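Local coordinates for protein fatty acid amide hydrolase (Candida albicans, PDB 6KVR) that probably hydrolyses monocarboxylic (fatty) acid amides to the free carboxylate and ammonia, as a serine hydrolase of the amidase signature family, at residues 378-383 and 449-454; 348-353 and 481-486; 343-348 and 458-463; 491-496 and 550-555; 337-342 and 371-376. All blocks are in the same frame, centred on the assembly; numbering follows the deposited sequence.

Interaction 1 (378-383 and 449-454); sequences IEFDPP and DQYNDF
Phe380 and Phe454 lie ring over ring in an offset stack, centroids 4.1 Å apart and planes only 6° from parallel. CE1 of Phe380 sits over the centre of the Phe454 ring, whereas CZ of Phe454 falls toward the rim of the Phe380 ring, whose opposite face rests on CA of Pro382. In both residues CG is anti to the backbone N (chi1 163° in Phe454), which sends the rings at each other from opposite directions.

The hydrogen bond of the contact runs from Tyr451 OH to Pro383 O, 2.8 Å, with the donor tilted 21° from the carbonyl plane. Beside it Pro382 CB is in van der Waals contact with Tyr451 OH, Pro383 CD packs on Tyr451 CZ at 3.8 Å, and the Pro383 ring slides past the extended Gln450, whose OE1 bonds Asn384.

Helix 434-457 thus packs beside the outermost strand 376-379 and its exit loop; Phe380 and Phe454 also touch Ala345 of strand 343-346, and Asp449 salt-bridges Lys280 of the second subunit.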
# COMPACT_ATOMS: atom_id res chain seq x y z
N ILE A 378 -17.93 7.42 23.79
CA ILE A 378 -19.06 6.99 22.98
C ILE A 378 -19.17 5.49 23.14
O ILE A 378 -18.17 4.78 22.97
CB ILE A 378 -18.87 7.37 21.50
CG1 ILE A 378 -18.81 8.88 21.32
CG2 ILE A 378 -19.94 6.75 20.62
CD1 ILE A 378 -18.46 9.30 19.90
N GLU A 379 -20.36 5.00 23.50
CA GLU A 379 -20.60 3.56 23.57
C GLU A 379 -20.89 3.06 22.16
O GLU A 379 -21.81 3.54 21.50
CB GLU A 379 -21.73 3.21 24.54
CG GLU A 379 -21.43 3.52 26.02
CD GLU A 379 -20.37 2.61 26.67
OE1 GLU A 379 -20.25 1.42 26.30
OE2 GLU A 379 -19.65 3.09 27.58
N PHE A 380 -20.07 2.12 21.69
CA PHE A 380 -19.93 1.82 20.27
C PHE A 380 -20.25 0.36 20.02
O PHE A 380 -19.59 -0.53 20.57
CB PHE A 380 -18.50 2.15 19.83
CG PHE A 380 -18.22 1.90 18.38
CD1 PHE A 380 -19.16 2.21 17.41
CD2 PHE A 380 -16.99 1.39 17.98
CE1 PHE A 380 -18.88 1.99 16.07
CE2 PHE A 380 -16.71 1.17 16.65
CZ PHE A 380 -17.65 1.47 15.69
N ASP A 381 -21.27 0.11 19.20
CA ASP A 381 -21.64 -1.24 18.79
C ASP A 381 -21.06 -1.48 17.39
O ASP A 381 -21.66 -1.06 16.39
CB ASP A 381 -23.17 -1.38 18.78
CG ASP A 381 -23.63 -2.82 18.61
OD1 ASP A 381 -22.81 -3.69 18.26
OD2 ASP A 381 -24.83 -3.07 18.85
N PRO A 382 -19.90 -2.12 17.27
CA PRO A 382 -19.13 -2.06 16.02
C PRO A 382 -19.81 -2.86 14.91
O PRO A 382 -20.21 -4.01 15.12
CB PRO A 382 -17.78 -2.68 16.41
CG PRO A 382 -18.12 -3.61 17.52
CD PRO A 382 -19.22 -2.93 18.30
N PRO A 383 -19.96 -2.27 13.73
CA PRO A 383 -20.75 -2.91 12.68
C PRO A 383 -19.97 -3.92 11.85
O PRO A 383 -18.75 -3.82 11.69
CB PRO A 383 -21.19 -1.72 11.80
CG PRO A 383 -20.08 -0.71 11.99
CD PRO A 383 -19.52 -0.91 13.38
N ASP A 449 -13.61 1.81 4.85
CA ASP A 449 -14.29 3.09 4.71
C ASP A 449 -15.37 3.24 5.76
O ASP A 449 -15.52 4.32 6.35
CB ASP A 449 -14.87 3.23 3.30
CG ASP A 449 -13.81 3.61 2.27
OD1 ASP A 449 -12.87 4.36 2.61
OD2 ASP A 449 -13.90 3.14 1.11
N GLN A 450 -16.13 2.17 6.02
CA GLN A 450 -17.20 2.26 7.01
C GLN A 450 -16.65 2.72 8.35
O GLN A 450 -17.23 3.60 9.00
CB GLN A 450 -17.92 0.91 7.14
CG GLN A 450 -19.10 0.95 8.09
CD GLN A 450 -19.91 -0.35 8.13
OE1 GLN A 450 -19.44 -1.41 7.73
NE2 GLN A 450 -21.15 -0.25 8.59
N TYR A 451 -15.50 2.18 8.76
CA TYR A 451 -14.93 2.50 10.07
C TYR A 451 -14.21 3.84 10.06
O TYR A 451 -14.24 4.57 11.05
CB TYR A 451 -13.96 1.39 10.51
CG TYR A 451 -14.64 0.25 11.23
CD1 TYR A 451 -15.45 -0.64 10.54
CD2 TYR A 451 -14.49 0.09 12.60
CE1 TYR A 451 -16.09 -1.66 11.19
CE2 TYR A 451 -15.12 -0.94 13.26
CZ TYR A 451 -15.92 -1.81 12.55
OH TYR A 451 -16.55 -2.85 13.20
N ASN A 452 -13.53 4.16 8.96
CA ASN A 452 -12.88 5.45 8.88
C ASN A 452 -13.92 6.56 8.86
O ASN A 452 -13.77 7.58 9.55
CB ASN A 452 -11.96 5.49 7.65
CG ASN A 452 -11.25 6.83 7.47
OD1 ASN A 452 -10.49 7.29 8.33
ND2 ASN A 452 -11.47 7.45 6.31
N ASP A 453 -15.03 6.35 8.14
CA ASP A 453 -16.11 7.33 8.11
C ASP A 453 -16.73 7.51 9.49
O ASP A 453 -17.22 8.60 9.81
CB ASP A 453 -17.20 6.91 7.14
CG ASP A 453 -16.78 7.05 5.68
OD1 ASP A 453 -15.76 7.72 5.41
OD2 ASP A 453 -17.48 6.49 4.82
N PHE A 454 -16.77 6.44 10.28
CA PHE A 454 -17.31 6.54 11.63
C PHE A 454 -16.48 7.49 12.48
O PHE A 454 -17.01 8.39 13.13
CB PHE A 454 -17.38 5.16 12.29
CG PHE A 454 -17.54 5.23 13.80
CD1 PHE A 454 -18.76 5.59 14.37
CD2 PHE A 454 -16.48 4.94 14.63
CE1 PHE A 454 -18.92 5.66 15.75
CE2 PHE A 454 -16.63 5.00 16.02
CZ PHE A 454 -17.86 5.36 16.58

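Interaction 2 (348-353 and 481-486); sequences RDDGLV and WSYTSL
Tyr483 OH is gripped twice by the loop 348-353: it donates to Val353 O at 2.7 Å, which lies at the edge of the phenol in its plane, and accepts from Asp350 N at 3.0 Å along a nearly straight N-H (170°). A second polar link joins Ser482 OG to Asp350 OD2, 2.7 Å apart, although the serine proton has another acceptor within reach. Water 1 adds a bridge, donating both to Asp350 OD2 and to Ser482 O.

These bonds pin the loop after strand 343-346 to the first turn of helix 482-490, where Thr484 bonds the backbone O of Gly255, predicted to bind substrate. The loop is shaped by its own aspartates. Asp350 OD1 closes an Asx turn with Leu352 N and, through Val353 N, the longer Asx motif; the first donor comes from well above the carboxylate plane, 62° out of it, the second along the syn lone pair. Asp349 OD1 makes a further Asx turn with Gly351 N and also salt-bridges Arg520.

Packing follows from the same carboxylate. With CG of Asp350 placed between its backbone N and carbonyl carbon, the group stacks on the Tyr483 ring, planes 22° apart, CG 3.5 Å above the plane and offset toward the rim. Leu352 CD1 meets Ser482 CB at 3.8 Å.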
# COMPACT_ATOMS: atom_id res chain seq x y z
N ARG A 348 -17.48 -2.74 24.11
CA ARG A 348 -17.65 -3.64 25.25
C ARG A 348 -17.80 -5.09 24.84
O ARG A 348 -17.58 -5.99 25.66
CB ARG A 348 -18.89 -3.25 26.07
CG ARG A 348 -19.01 -1.79 26.38
CD ARG A 348 -18.46 -1.51 27.74
NE ARG A 348 -18.67 -0.13 28.16
CZ ARG A 348 -18.47 0.28 29.41
NH1 ARG A 348 -18.11 -0.57 30.36
NH2 ARG A 348 -18.64 1.57 29.70
N ASP A 349 -18.19 -5.34 23.59
CA ASP A 349 -18.52 -6.66 23.06
C ASP A 349 -18.52 -6.53 21.55
O ASP A 349 -19.26 -5.70 21.00
CB ASP A 349 -19.88 -7.13 23.61
CG ASP A 349 -20.26 -8.55 23.18
OD1 ASP A 349 -20.35 -8.86 21.97
OD2 ASP A 349 -20.47 -9.38 24.09
N ASP A 350 -17.68 -7.30 20.86
CA ASP A 350 -17.58 -7.14 19.41
C ASP A 350 -18.76 -7.76 18.66
O ASP A 350 -18.74 -7.77 17.43
CB ASP A 350 -16.26 -7.72 18.90
CG ASP A 350 -16.22 -9.25 18.93
OD1 ASP A 350 -17.00 -9.88 19.69
OD2 ASP A 350 -15.39 -9.81 18.20
N GLY A 351 -19.78 -8.24 19.37
CA GLY A 351 -20.93 -8.84 18.73
C GLY A 351 -20.75 -10.29 18.34
O GLY A 351 -21.70 -10.90 17.83
N LEU A 352 -19.56 -10.86 18.56
CA LEU A 352 -19.28 -12.25 18.24
C LEU A 352 -19.06 -13.11 19.47
O LEU A 352 -19.72 -14.14 19.63
CB LEU A 352 -18.04 -12.35 17.33
CG LEU A 352 -18.15 -11.46 16.09
CD1 LEU A 352 -16.93 -11.60 15.22
CD2 LEU A 352 -19.42 -11.78 15.31
N VAL A 353 -18.14 -12.72 20.36
CA VAL A 353 -17.78 -13.53 21.51
C VAL A 353 -17.75 -12.63 22.74
O VAL A 353 -16.93 -11.70 22.83
CB VAL A 353 -16.43 -14.24 21.32
CG1 VAL A 353 -16.09 -15.09 22.56
CG2 VAL A 353 -16.44 -15.13 20.06
N TRP A 481 -9.91 -15.25 17.40
CA TRP A 481 -9.06 -14.08 17.20
C TRP A 481 -9.84 -12.77 16.93
O TRP A 481 -9.22 -11.75 16.59
CB TRP A 481 -8.11 -14.31 16.03
CG TRP A 481 -7.20 -15.50 16.11
CD1 TRP A 481 -7.15 -16.45 17.09
CD2 TRP A 481 -6.21 -15.86 15.13
NE1 TRP A 481 -6.18 -17.39 16.78
CE2 TRP A 481 -5.59 -17.05 15.59
CE3 TRP A 481 -5.79 -15.29 13.92
CZ2 TRP A 481 -4.55 -17.67 14.89
CZ3 TRP A 481 -4.76 -15.92 13.22
CH2 TRP A 481 -4.15 -17.09 13.71
N SER A 482 -11.17 -12.78 17.05
CA SER A 482 -11.96 -11.68 16.51
C SER A 482 -11.54 -10.32 17.07
O SER A 482 -11.60 -9.31 16.34
CB SER A 482 -13.45 -11.93 16.76
OG SER A 482 -13.72 -11.98 18.16
N TYR A 483 -11.10 -10.27 18.33
CA TYR A 483 -10.81 -8.99 18.96
C TYR A 483 -9.53 -8.35 18.41
O TYR A 483 -9.42 -7.11 18.40
CB TYR A 483 -10.75 -9.15 20.49
CG TYR A 483 -12.14 -9.15 21.09
CD1 TYR A 483 -12.83 -7.95 21.30
CD2 TYR A 483 -12.81 -10.34 21.36
CE1 TYR A 483 -14.12 -7.95 21.81
CE2 TYR A 483 -14.10 -10.35 21.86
CZ TYR A 483 -14.74 -9.15 22.09
OH TYR A 483 -16.02 -9.17 22.59
N THR A 484 -8.57 -9.14 17.93
CA THR A 484 -7.38 -8.59 17.29
C THR A 484 -7.48 -8.59 15.77
O THR A 484 -7.02 -7.64 15.12
CB THR A 484 -6.11 -9.35 17.68
OG1 THR A 484 -6.36 -10.76 17.61
CG2 THR A 484 -5.62 -8.95 19.09
N SER A 485 -8.07 -9.64 15.19
CA SER A 485 -8.04 -9.75 13.74
C SER A 485 -8.85 -8.65 13.06
O SER A 485 -8.58 -8.35 11.90
CB SER A 485 -8.54 -11.13 13.30
OG SER A 485 -9.91 -11.30 13.57
N LEU A 486 -9.80 -8.04 13.77
CA LEU A 486 -10.55 -6.92 13.21
C LEU A 486 -9.62 -5.79 12.77
O LEU A 486 -9.78 -5.23 11.68
CB LEU A 486 -11.56 -6.39 14.23
CG LEU A 486 -12.30 -5.11 13.84
CD1 LEU A 486 -13.19 -5.35 12.61
CD2 LEU A 486 -13.11 -4.51 15.03
O HOH W 1 -14.16 -8.38 16.13

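Interaction 3 (343-348 and 458-463); sequences TVAIIR and NKVDFI
Ala345 N donates to Phe462 O at 2.9 Å, nearly along the C=O axis, and fixes the register of two parallel strands in which Val344 pairs with Phe462 and Ala345 with Ile463. The same Phe462 O receives a CA-H...O contact from Val344, and Ala345 O receives one from Ile463 CA.

The face that carries Ala345 and Ile463 is buried and apolar. Ala345 CB meets Val460 CG1 at 3.9 Å, and further along Ile347 CD1 reaches Ile463 CG2 at 3.8 Å, while Phe454 and Met455 of helix 434-457 lie against this face. Phe462 points to the other face, toward helix 552-565.

The Thr343 end is polar and nearer solvent, though Thr343 itself is well covered, its CB 3.6 Å from Lys459 O. The end of the exposed Lys459 side chain, at the C-prime position of the Schellman motif ending helix 434-457, leads off from the strand. Asp461 OD2 takes Thr343 N at 2.9 Å on its anti lone pair, and water 2 links the same oxygen to Thr343 OG1. Thr343 O accepts from Asp461 N at 3.0 Å and, weakly, from Phe462 N.

Regular strand pairing is therefore extended at this end by a carboxylate, whose negative charge would probably strengthen the bond from Thr343 N.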
# COMPACT_ATOMS: atom_id res chain seq x y z
N THR A 343 -11.77 12.02 22.46
CA THR A 343 -13.04 11.33 22.27
C THR A 343 -12.73 9.85 22.01
O THR A 343 -11.98 9.52 21.08
CB THR A 343 -13.83 11.94 21.11
OG1 THR A 343 -14.07 13.32 21.38
CG2 THR A 343 -15.17 11.22 20.93
N VAL A 344 -13.28 8.97 22.84
CA VAL A 344 -12.94 7.55 22.79
C VAL A 344 -14.23 6.74 22.61
O VAL A 344 -15.14 6.82 23.43
CB VAL A 344 -12.19 7.09 24.05
CG1 VAL A 344 -11.71 5.66 23.88
CG2 VAL A 344 -11.01 8.00 24.34
N ALA A 345 -14.29 5.96 21.53
CA ALA A 345 -15.36 4.99 21.34
C ALA A 345 -14.98 3.67 22.00
O ALA A 345 -13.83 3.21 21.90
CB ALA A 345 -15.64 4.79 19.85
N ILE A 346 -15.93 3.06 22.70
CA ILE A 346 -15.68 1.88 23.52
C ILE A 346 -16.38 0.69 22.89
O ILE A 346 -17.57 0.75 22.58
CB ILE A 346 -16.17 2.08 24.97
CG1 ILE A 346 -15.71 3.44 25.51
CG2 ILE A 346 -15.65 0.94 25.88
CD1 ILE A 346 -14.20 3.57 25.63
N ILE A 347 -15.63 -0.40 22.72
CA ILE A 347 -16.22 -1.67 22.32
C ILE A 347 -16.27 -2.53 23.58
O ILE A 347 -15.23 -2.98 24.07
CB ILE A 347 -15.41 -2.34 21.19
CG1 ILE A 347 -15.57 -1.55 19.89
CG2 ILE A 347 -15.86 -3.80 20.98
CD1 ILE A 347 -14.75 -2.10 18.72
N ARG A 348 -17.48 -2.74 24.11
CA ARG A 348 -17.65 -3.64 25.25
C ARG A 348 -17.80 -5.09 24.84
O ARG A 348 -17.58 -5.99 25.66
CB ARG A 348 -18.89 -3.25 26.07
CG ARG A 348 -19.01 -1.79 26.38
CD ARG A 348 -18.46 -1.51 27.74
NE ARG A 348 -18.67 -0.13 28.16
CZ ARG A 348 -18.47 0.28 29.41
NH1 ARG A 348 -18.11 -0.57 30.36
NH2 ARG A 348 -18.64 1.57 29.70
N ASN A 458 -17.77 11.44 13.24
CA ASN A 458 -18.14 11.58 14.64
C ASN A 458 -17.00 12.14 15.47
O ASN A 458 -17.05 12.08 16.71
CB ASN A 458 -18.59 10.23 15.19
CG ASN A 458 -19.89 9.76 14.57
OD1 ASN A 458 -20.96 10.31 14.85
ND2 ASN A 458 -19.82 8.73 13.72
N LYS A 459 -15.96 12.65 14.82
CA LYS A 459 -14.79 13.24 15.47
C LYS A 459 -14.25 12.36 16.59
O LYS A 459 -13.84 12.83 17.66
CB LYS A 459 -15.11 14.66 15.95
CG LYS A 459 -15.55 15.57 14.80
CD LYS A 459 -15.59 17.05 15.18
CE LYS A 459 -15.47 17.94 13.94
NZ LYS A 459 -16.28 17.43 12.79
N VAL A 460 -14.23 11.05 16.33
CA VAL A 460 -13.66 10.07 17.26
C VAL A 460 -12.15 10.04 17.09
O VAL A 460 -11.64 9.92 15.97
CB VAL A 460 -14.25 8.67 17.01
CG1 VAL A 460 -13.66 7.65 17.99
CG2 VAL A 460 -15.77 8.71 17.10
N ASP A 461 -11.42 10.12 18.20
CA ASP A 461 -9.96 9.99 18.14
C ASP A 461 -9.49 8.54 18.19
O ASP A 461 -8.59 8.16 17.43
CB ASP A 461 -9.30 10.76 19.29
CG ASP A 461 -9.57 12.26 19.24
OD1 ASP A 461 -9.04 12.93 18.33
OD2 ASP A 461 -10.31 12.78 20.11
N PHE A 462 -10.05 7.71 19.08
CA PHE A 462 -9.55 6.35 19.27
C PHE A 462 -10.69 5.40 19.61
O PHE A 462 -11.75 5.81 20.09
CB PHE A 462 -8.49 6.27 20.37
CG PHE A 462 -7.37 7.24 20.19
CD1 PHE A 462 -6.37 7.00 19.26
CD2 PHE A 462 -7.34 8.42 20.91
CE1 PHE A 462 -5.33 7.91 19.07
CE2 PHE A 462 -6.31 9.34 20.73
CZ PHE A 462 -5.30 9.08 19.80
N ILE A 463 -10.44 4.11 19.38
CA ILE A 463 -11.36 3.05 19.75
C ILE A 463 -10.67 2.19 20.80
O ILE A 463 -9.52 1.77 20.63
CB ILE A 463 -11.80 2.23 18.52
CG1 ILE A 463 -12.42 3.17 17.48
CG2 ILE A 463 -12.83 1.16 18.89
CD1 ILE A 463 -12.82 2.50 16.19
O HOH W 2 -11.51 15.12 20.78

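Interaction 4 (491-496 and 550-555); sequences DFPTLS and YFDEEV
Pro493, which has more surface buried by the contact than any other residue (89 Å²), lays its ring against the start of helix 552-565. Its CB stands 3.4 Å from Asp552 OD2, the two side chains crossing at about a right angle, and its CG is 3.9 Å from Asp552 N. CG of Asp552 lies beside its own backbone N (chi1 -47°), which holds the carboxylate over the proline; OD1 is claimed by Thr273 and by a salt bridge to Arg276.

Pro493 stands between two structural elements: Asp491, two residues earlier, is the C-prime residue of the Schellman motif that ends helix 482-490, and strand 494-499 of the large mixed sheet starts directly after it. Phe551 is the N-cap residue of the facing helix, whose first turn packs against the start of this strand.

Val555 fits its two methyls to different partners. CG1, anti to the backbone N (chi1 170°), meets Leu495 CB at 3.6 Å, while CG2 approaches Pro493 O at 3.9 Å and Pro493 CG at 4.2 Å. Leu495 also packs on Ile303 and Leu306 of helix 303-317.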
# COMPACT_ATOMS: atom_id res chain seq x y z
N ASP A 491 -6.59 -2.63 9.06
CA ASP A 491 -5.25 -2.04 9.08
C ASP A 491 -5.21 -0.70 9.84
O ASP A 491 -4.67 0.29 9.36
CB ASP A 491 -4.68 -1.85 7.67
CG ASP A 491 -3.18 -1.52 7.68
OD1 ASP A 491 -2.66 -0.99 6.65
OD2 ASP A 491 -2.50 -1.75 8.72
N PHE A 492 -5.79 -0.70 11.04
CA PHE A 492 -5.68 0.49 11.89
C PHE A 492 -4.52 0.32 12.87
O PHE A 492 -4.35 -0.77 13.44
CB PHE A 492 -6.97 0.72 12.70
CG PHE A 492 -8.14 1.30 11.90
CD1 PHE A 492 -8.13 1.30 10.52
CD2 PHE A 492 -9.23 1.85 12.56
CE1 PHE A 492 -9.20 1.83 9.79
CE2 PHE A 492 -10.30 2.39 11.84
CZ PHE A 492 -10.29 2.38 10.44
N PRO A 493 -3.70 1.34 13.11
CA PRO A 493 -2.63 1.18 14.12
C PRO A 493 -3.25 1.00 15.50
O PRO A 493 -4.17 1.73 15.88
CB PRO A 493 -1.83 2.48 14.00
CG PRO A 493 -2.81 3.48 13.46
CD PRO A 493 -3.80 2.72 12.61
N THR A 494 -2.78 -0.01 16.23
CA THR A 494 -3.41 -0.43 17.48
C THR A 494 -2.35 -0.67 18.54
O THR A 494 -1.45 -1.51 18.37
CB THR A 494 -4.26 -1.68 17.26
OG1 THR A 494 -5.24 -1.42 16.25
CG2 THR A 494 -4.97 -2.11 18.56
N LEU A 495 -2.49 0.04 19.66
CA LEU A 495 -1.63 -0.16 20.82
C LEU A 495 -2.28 -1.14 21.77
O LEU A 495 -3.45 -0.96 22.16
CB LEU A 495 -1.37 1.18 21.52
CG LEU A 495 -0.75 1.19 22.92
CD1 LEU A 495 0.69 0.75 22.87
CD2 LEU A 495 -0.85 2.59 23.54
N SER A 496 -1.55 -2.18 22.15
CA SER A 496 -1.94 -3.05 23.25
C SER A 496 -1.20 -2.57 24.50
O SER A 496 0.03 -2.53 24.51
CB SER A 496 -1.61 -4.51 22.93
OG SER A 496 -2.03 -5.37 23.98
N TYR A 550 -2.40 5.35 9.68
CA TYR A 550 -1.19 6.16 9.59
C TYR A 550 -1.13 7.27 10.63
O TYR A 550 -0.29 8.17 10.54
CB TYR A 550 -0.99 6.72 8.18
CG TYR A 550 -0.73 5.58 7.24
CD1 TYR A 550 0.50 4.93 7.24
CD2 TYR A 550 -1.74 5.09 6.42
CE1 TYR A 550 0.74 3.85 6.42
CE2 TYR A 550 -1.52 4.00 5.59
CZ TYR A 550 -0.28 3.39 5.60
OH TYR A 550 -0.07 2.30 4.78
N PHE A 551 -1.99 7.21 11.65
CA PHE A 551 -1.89 8.11 12.80
C PHE A 551 -1.29 7.40 14.01
O PHE A 551 -1.70 7.64 15.14
CB PHE A 551 -3.26 8.69 13.12
CG PHE A 551 -3.73 9.74 12.14
CD1 PHE A 551 -4.14 9.38 10.85
CD2 PHE A 551 -3.76 11.09 12.49
CE1 PHE A 551 -4.57 10.35 9.93
CE2 PHE A 551 -4.19 12.07 11.57
CZ PHE A 551 -4.60 11.69 10.29
N ASP A 552 -0.31 6.51 13.75
CA ASP A 552 0.39 5.79 14.82
C ASP A 552 0.95 6.72 15.89
O ASP A 552 0.98 6.37 17.08
CB ASP A 552 1.56 4.99 14.22
CG ASP A 552 1.17 4.19 12.98
OD1 ASP A 552 0.72 4.78 11.97
OD2 ASP A 552 1.34 2.97 13.03
N GLU A 553 1.45 7.88 15.47
CA GLU A 553 2.08 8.80 16.41
C GLU A 553 1.08 9.26 17.47
O GLU A 553 1.38 9.25 18.67
CB GLU A 553 2.66 10.00 15.65
CG GLU A 553 3.82 9.62 14.72
CD GLU A 553 3.37 9.38 13.27
OE1 GLU A 553 2.24 8.88 13.03
OE2 GLU A 553 4.16 9.70 12.34
N GLU A 554 -0.13 9.61 17.04
CA GLU A 554 -1.18 9.99 17.99
C GLU A 554 -1.57 8.83 18.90
O GLU A 554 -1.90 9.04 20.07
CB GLU A 554 -2.41 10.51 17.24
CG GLU A 554 -2.29 11.93 16.72
CD GLU A 554 -1.54 12.01 15.39
OE1 GLU A 554 -1.39 13.13 14.84
OE2 GLU A 554 -1.11 10.94 14.90
N VAL A 555 -1.56 7.60 18.37
CA VAL A 555 -1.91 6.44 19.18
C VAL A 555 -0.98 6.34 20.38
O VAL A 555 -1.42 6.23 21.52
CB VAL A 555 -1.89 5.14 18.35
CG1 VAL A 555 -2.01 3.94 19.29
CG2 VAL A 555 -3.02 5.13 17.30

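Interaction 5 (337-342 and 371-376); sequences PKIGDL and KGAGAK
Leu342 O accepts a weak hydrogen bond from Lys376 N, 3.1 Å long and bent to 131° at the hydrogen. It links the residue just before strand 343-346 to the first residue of strand 376-379. Ala375 CB packs beside the same carbonyl oxygen, 3.6 Å from Leu342 O, and lies 3.5 Å from Ile339 O as well.

The apolar side of the contact belongs to Ile339. Its CG2 branch, anti to the backbone N while CG1 (chi1 -61°) sits beside it, reaches Ala373 CB at 3.5 Å and Ala375 CB at 4.0 Å. Ile339 also packs on Ala561 and Ile562 of helix 552-565, and Ala373 touches Leu565 of that helix.

Two chain turns meet here: a short 3-10 segment, 339-341, and the Schellman motif that ends helix 357-372 at Gly374, whose positive phi reverses the chain into strand 376-379. This helix and its flanking strands 343-346 and 376-379, neighbours and parallel in the sheet, form a beta-alpha-beta crossover.

The backbones come closest at Gly340 and Gly374, CA atoms 4.3 Å apart. Gly340 CA offers a CA-H...O contact to Gly374 O at 3.5 Å. The end of the exposed Lys376 side chain leads off from the loop.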
# COMPACT_ATOMS: atom_id res chain seq x y z
N PRO A 337 -1.44 14.46 24.57
CA PRO A 337 -2.68 15.22 24.76
C PRO A 337 -3.18 15.11 26.19
O PRO A 337 -2.78 14.24 26.96
CB PRO A 337 -3.64 14.54 23.79
CG PRO A 337 -3.21 13.10 23.87
CD PRO A 337 -1.70 13.16 23.93
N LYS A 338 -4.08 16.03 26.54
CA LYS A 338 -4.80 15.96 27.80
C LYS A 338 -5.99 15.03 27.64
O LYS A 338 -6.66 15.04 26.61
CB LYS A 338 -5.28 17.35 28.23
CG LYS A 338 -4.27 18.47 28.01
CD LYS A 338 -4.76 19.78 28.59
CE LYS A 338 -4.14 20.97 27.85
NZ LYS A 338 -4.49 22.27 28.50
N ILE A 339 -6.23 14.20 28.66
CA ILE A 339 -7.34 13.25 28.60
C ILE A 339 -8.64 13.95 28.26
O ILE A 339 -9.47 13.42 27.51
CB ILE A 339 -7.46 12.48 29.93
CG1 ILE A 339 -6.19 11.68 30.21
CG2 ILE A 339 -8.65 11.53 29.86
CD1 ILE A 339 -5.98 10.51 29.26
N GLY A 340 -8.83 15.17 28.78
CA GLY A 340 -10.04 15.93 28.51
C GLY A 340 -10.19 16.38 27.08
O GLY A 340 -11.27 16.87 26.71
N ASP A 341 -9.15 16.23 26.26
CA ASP A 341 -9.23 16.56 24.84
C ASP A 341 -9.63 15.37 23.96
O ASP A 341 -9.85 15.57 22.76
CB ASP A 341 -7.88 17.10 24.36
CG ASP A 341 -7.56 18.49 24.93
OD1 ASP A 341 -6.37 18.76 25.23
OD2 ASP A 341 -8.50 19.31 25.09
N LEU A 342 -9.75 14.16 24.52
CA LEU A 342 -9.92 12.94 23.74
C LEU A 342 -11.39 12.52 23.63
O LEU A 342 -12.15 12.64 24.60
CB LEU A 342 -9.12 11.78 24.35
CG LEU A 342 -7.62 11.95 24.56
CD1 LEU A 342 -7.10 11.00 25.62
CD2 LEU A 342 -6.85 11.74 23.27
N LYS A 371 -13.62 8.80 31.84
CA LYS A 371 -14.74 9.71 32.04
C LYS A 371 -14.44 10.70 33.15
O LYS A 371 -14.68 11.91 33.01
CB LYS A 371 -15.99 8.89 32.34
CG LYS A 371 -17.22 9.32 31.63
CD LYS A 371 -18.37 8.39 31.96
CE LYS A 371 -18.12 7.02 31.39
NZ LYS A 371 -19.25 6.08 31.61
N GLY A 372 -13.86 10.21 34.25
CA GLY A 372 -13.54 11.07 35.37
C GLY A 372 -12.49 12.12 35.04
O GLY A 372 -12.50 13.21 35.61
N ALA A 373 -11.58 11.81 34.12
CA ALA A 373 -10.59 12.80 33.73
C ALA A 373 -11.09 13.74 32.63
O ALA A 373 -10.31 14.57 32.15
CB ALA A 373 -9.30 12.11 33.30
N GLY A 374 -12.35 13.63 32.23
CA GLY A 374 -12.95 14.55 31.29
C GLY A 374 -13.07 14.12 29.83
O GLY A 374 -13.36 14.98 28.98
N ALA A 375 -12.88 12.84 29.51
CA ALA A 375 -12.94 12.42 28.12
C ALA A 375 -14.38 12.20 27.67
O ALA A 375 -15.20 11.66 28.41
CB ALA A 375 -12.13 11.14 27.90
N LYS A 376 -14.67 12.62 26.45
CA LYS A 376 -15.93 12.24 25.81
C LYS A 376 -15.85 10.78 25.38
O LYS A 376 -15.00 10.42 24.55
CB LYS A 376 -16.22 13.16 24.62
CG LYS A 376 -17.57 12.94 23.93
CD LYS A 376 -17.58 13.66 22.58
CE LYS A 376 -18.98 13.99 22.06
NZ LYS A 376 -19.81 12.80 21.72

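How the interactions relate
Interactions 1, 3 and 5 cluster at the edge of the mixed sheet ending in strand 376-379: interaction 3 pairs strands 343-346 and 462-466, and its centre lies about 8 Å from that of interaction 1 and about 12 Å from that of interaction 5. Val344 N meets Lys376 O at 2.8 Å, joining 3 to 5, and Ile346 N meets Ile378 O at 2.8 Å, joining 3 to 1. A salt bridge, Arg348 NH2 to Glu379 OE2, ties interaction 2 to interaction 1. Interaction 4 meets interaction 3 where Phe462 packs on Val555, and interaction 1 through Tyr451 on Phe492. Interaction 2 comes nearest the predicted substrate site, Tyr483 being about 9 Å from Gly256 between side chains.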